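Local coordinates for major exported protein (Pseudomonas aeruginosa, PDB 3HE1), which is a secreted protein of the Hcp family that probably serves as a ring-forming component of the type VI secretion system, at residues Glu117-Arg122 / Tyr132-Leu137. Numbering follows the deposited sequence.
Sequences EIQWYR and YYTTVL
The indole of Trp120 receives the ring edge of Tyr133 on one face, a T-shaped pair with centroids 5.0 Å apart and planes at 76°. Ile118 CG2 packs on the opposite face, toward the rim, while the neighbouring strand's backbone, Tyr133 O and Thr134 CA, runs along the edge. With CG anti to the carbonyl carbon (chi1 -52°), the indole reaches diagonally over the partner strand, and NE1 donates to Thr135 OG1 at 2.7 Å, the hydroxyl oxygen standing 17° out of the indole plane. Tryptophan suits this place because it is broad and apolar yet carries one N-H, which the threonine hydroxyl satisfies. The Tyr132 ring lies between Arg122 and, on its opposite face, Tyr133 CB; Arg122 CD makes a CH-pi contact 3.6 Å from the ring centroid. The guanidinium still lies over Tyr132, one face on Tyr132 CB, with NH1 3.4 Å from Tyr132 CD1, while NH2 forms a salt bridge with Glu130. Arginine thus offers both aliphatic cover and a charge; tyrosine offers a pi face and a hydroxyl that hydrogen-bonds His162 of the second subunit.

The strands form an antiparallel beta hairpin. Ile118 N donates to Thr135 O (2.6 Å) and Thr135 N to Ile118 O (2.8 Å). Glu117's methylenes lie beside Val136 CG2, and Gln119 NE2 reaches Glu117 OE2 at 3.2 Å.

The chemistry implies a mixed face of Glu117, Gln119, Thr134 and Val136, and a mainly aromatic and aliphatic one whose indole N-H is paired; there Phe96 of the second subunit meets Trp120 and Tyr133, helping join subunits.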
loop_
_atom_site.group_PDB
_atom_site.type_symbol
_atom_site.label_atom_id
_atom_site.label_comp_id
_atom_site.label_asym_id
_atom_site.label_seq_id
_atom_site.Cartn_x
_atom_site.Cartn_y
_atom_site.Cartn_z
ATOM N N GLU A 117 4.536 -15.829 -29.186
ATOM C CA GLU A 117 5.393 -16.819 -28.570
ATOM C C GLU A 117 6.386 -16.150 -27.666
ATOM O O GLU A 117 7.212 -15.372 -28.133
ATOM C CB GLU A 117 6.129 -17.621 -29.632
ATOM C CG GLU A 117 7.339 -18.375 -29.107
ATOM C CD GLU A 117 7.817 -19.458 -30.068
ATOM O OE1 GLU A 117 6.956 -20.136 -30.675
ATOM O OE2 GLU A 117 9.053 -19.633 -30.215
ATOM N N ILE A 118 6.276 -16.470 -26.377
ATOM C CA ILE A 118 7.058 -15.883 -25.294
ATOM C C ILE A 118 8.193 -16.819 -24.876
ATOM O O ILE A 118 7.969 -17.940 -24.434
ATOM C CB ILE A 118 6.184 -15.631 -24.042
ATOM C CG1 ILE A 118 5.090 -14.612 -24.326
ATOM C CG2 ILE A 118 7.026 -15.118 -22.895
ATOM C CD1 ILE A 118 5.609 -13.202 -24.393
ATOM N N GLN A 119 9.416 -16.338 -24.999
ATOM C CA GLN A 119 10.568 -17.150 -24.708
ATOM C C GLN A 119 11.238 -16.697 -23.430
ATOM O O GLN A 119 11.648 -15.544 -23.309
ATOM C CB GLN A 119 11.562 -17.065 -25.857
ATOM C CG GLN A 119 11.082 -17.741 -27.110
ATOM C CD GLN A 119 12.225 -18.030 -28.064
ATOM O OE1 GLN A 119 13.362 -17.573 -27.860
ATOM N NE2 GLN A 119 11.934 -18.794 -29.115
ATOM N N TRP A 120 11.382 -17.626 -22.490
ATOM C CA TRP A 120 11.887 -17.299 -21.169
ATOM C C TRP A 120 13.397 -17.546 -21.037
ATOM O O TRP A 120 13.917 -18.564 -21.507
ATOM C CB TRP A 120 11.098 -18.072 -20.111
ATOM C CG TRP A 120 9.590 -17.929 -20.225
ATOM C CD1 TRP A 120 8.767 -18.555 -21.124
ATOM C CD2 TRP A 120 8.745 -17.123 -19.405
ATOM N NE1 TRP A 120 7.462 -18.183 -20.915
ATOM C CE2 TRP A 120 7.419 -17.310 -19.858
ATOM C CE3 TRP A 120 8.977 -16.260 -18.325
ATOM C CZ2 TRP A 120 6.330 -16.669 -19.274
ATOM C CZ3 TRP A 120 7.893 -15.617 -17.744
ATOM C CH2 TRP A 120 6.587 -15.823 -18.223
ATOM N N TYR A 121 14.091 -16.606 -20.395
ATOM C CA TYR A 121 15.547 -16.694 -20.226
ATOM C C TYR A 121 16.002 -16.631 -18.760
ATOM O O TYR A 121 15.363 -15.995 -17.913
ATOM C CB TYR A 121 16.253 -15.619 -21.053
ATOM C CG TYR A 121 16.207 -15.882 -22.540
ATOM C CD1 TYR A 121 17.272 -16.500 -23.187
ATOM C CD2 TYR A 121 15.090 -15.526 -23.297
ATOM C CE1 TYR A 121 17.233 -16.750 -24.550
ATOM C CE2 TYR A 121 15.041 -15.776 -24.663
ATOM C CZ TYR A 121 16.115 -16.385 -25.279
ATOM O OH TYR A 121 16.069 -16.636 -26.626
ATOM N N ARG A 122 17.117 -17.299 -18.478
ATOM C CA ARG A 122 17.649 -17.401 -17.126
ATOM C C ARG A 122 19.163 -17.564 -17.190
ATOM O O ARG A 122 19.727 -17.873 -18.246
ATOM C CB ARG A 122 17.062 -18.626 -16.415
ATOM C CG ARG A 122 17.886 -19.886 -16.658
ATOM C CD ARG A 122 17.181 -21.146 -16.220
ATOM N NE ARG A 122 17.957 -22.339 -16.551
ATOM C CZ ARG A 122 17.536 -23.586 -16.353
ATOM N NH1 ARG A 122 16.340 -23.807 -15.819
ATOM N NH2 ARG A 122 18.312 -24.611 -16.677
ATOM N N TYR A 132 15.130 -21.396 -21.527
ATOM C CA TYR A 132 14.820 -22.625 -20.811
ATOM C C TYR A 132 13.314 -22.902 -20.710
ATOM O O TYR A 132 12.923 -23.979 -20.279
ATOM C CB TYR A 132 15.429 -22.579 -19.409
ATOM C CG TYR A 132 14.619 -21.714 -18.483
ATOM C CD1 TYR A 132 13.773 -22.282 -17.539
ATOM C CD2 TYR A 132 14.667 -20.328 -18.579
ATOM C CE1 TYR A 132 13.007 -21.498 -16.704
ATOM C CE2 TYR A 132 13.903 -19.527 -17.743
ATOM C CZ TYR A 132 13.072 -20.121 -16.808
ATOM O OH TYR A 132 12.308 -19.340 -15.973
ATOM N N TYR A 133 12.475 -21.940 -21.097
ATOM C CA TYR A 133 11.015 -22.118 -21.039
ATOM C C TYR A 133 10.355 -21.394 -22.219
ATOM O O TYR A 133 10.836 -20.335 -22.638
ATOM C CB TYR A 133 10.479 -21.547 -19.727
ATOM C CG TYR A 133 9.144 -22.090 -19.260
ATOM C CD1 TYR A 133 9.055 -23.334 -18.656
ATOM C CD2 TYR A 133 7.982 -21.334 -19.373
ATOM C CE1 TYR A 133 7.832 -23.827 -18.213
ATOM C CE2 TYR A 133 6.766 -21.814 -18.931
ATOM C CZ TYR A 133 6.696 -23.060 -18.355
ATOM O OH TYR A 133 5.493 -23.548 -17.914
ATOM N N THR A 134 9.269 -21.958 -22.755
ATOM C CA THR A 134 8.461 -21.266 -23.769
ATOM C C THR A 134 6.969 -21.279 -23.465
ATOM O O THR A 134 6.414 -22.276 -23.014
ATOM C CB THR A 134 8.678 -21.826 -25.168
ATOM O OG1 THR A 134 10.070 -21.738 -25.496
ATOM C CG2 THR A 134 7.873 -21.039 -26.203
ATOM N N THR A 135 6.347 -20.129 -23.675
ATOM C CA THR A 135 4.903 -19.989 -23.623
ATOM C C THR A 135 4.479 -19.548 -25.015
ATOM O O THR A 135 5.092 -18.661 -25.601
ATOM C CB THR A 135 4.478 -18.902 -22.629
ATOM O OG1 THR A 135 4.967 -19.226 -21.321
ATOM C CG2 THR A 135 2.953 -18.769 -22.608
ATOM N N VAL A 136 3.439 -20.160 -25.556
ATOM C CA VAL A 136 3.060 -19.860 -26.923
ATOM C C VAL A 136 1.557 -19.785 -27.110
ATOM O O VAL A 136 0.834 -20.723 -26.752
ATOM C CB VAL A 136 3.616 -20.919 -27.865
ATOM C CG1 VAL A 136 2.973 -20.793 -29.225
ATOM C CG2 VAL A 136 5.123 -20.772 -27.979
ATOM N N LEU A 137 1.090 -18.677 -27.679
ATOM C CA LEU A 137 -0.317 -18.558 -28.047
ATOM C C LEU A 137 -0.533 -18.864 -29.519
ATOM O O LEU A 137 0.268 -18.481 -30.366
ATOM C CB LEU A 137 -0.865 -17.174 -27.738
ATOM C CG LEU A 137 -0.488 -16.629 -26.360
ATOM C CD1 LEU A 137 -1.273 -15.347 -26.070
ATOM C CD2 LEU A 137 -0.722 -17.683 -25.281
#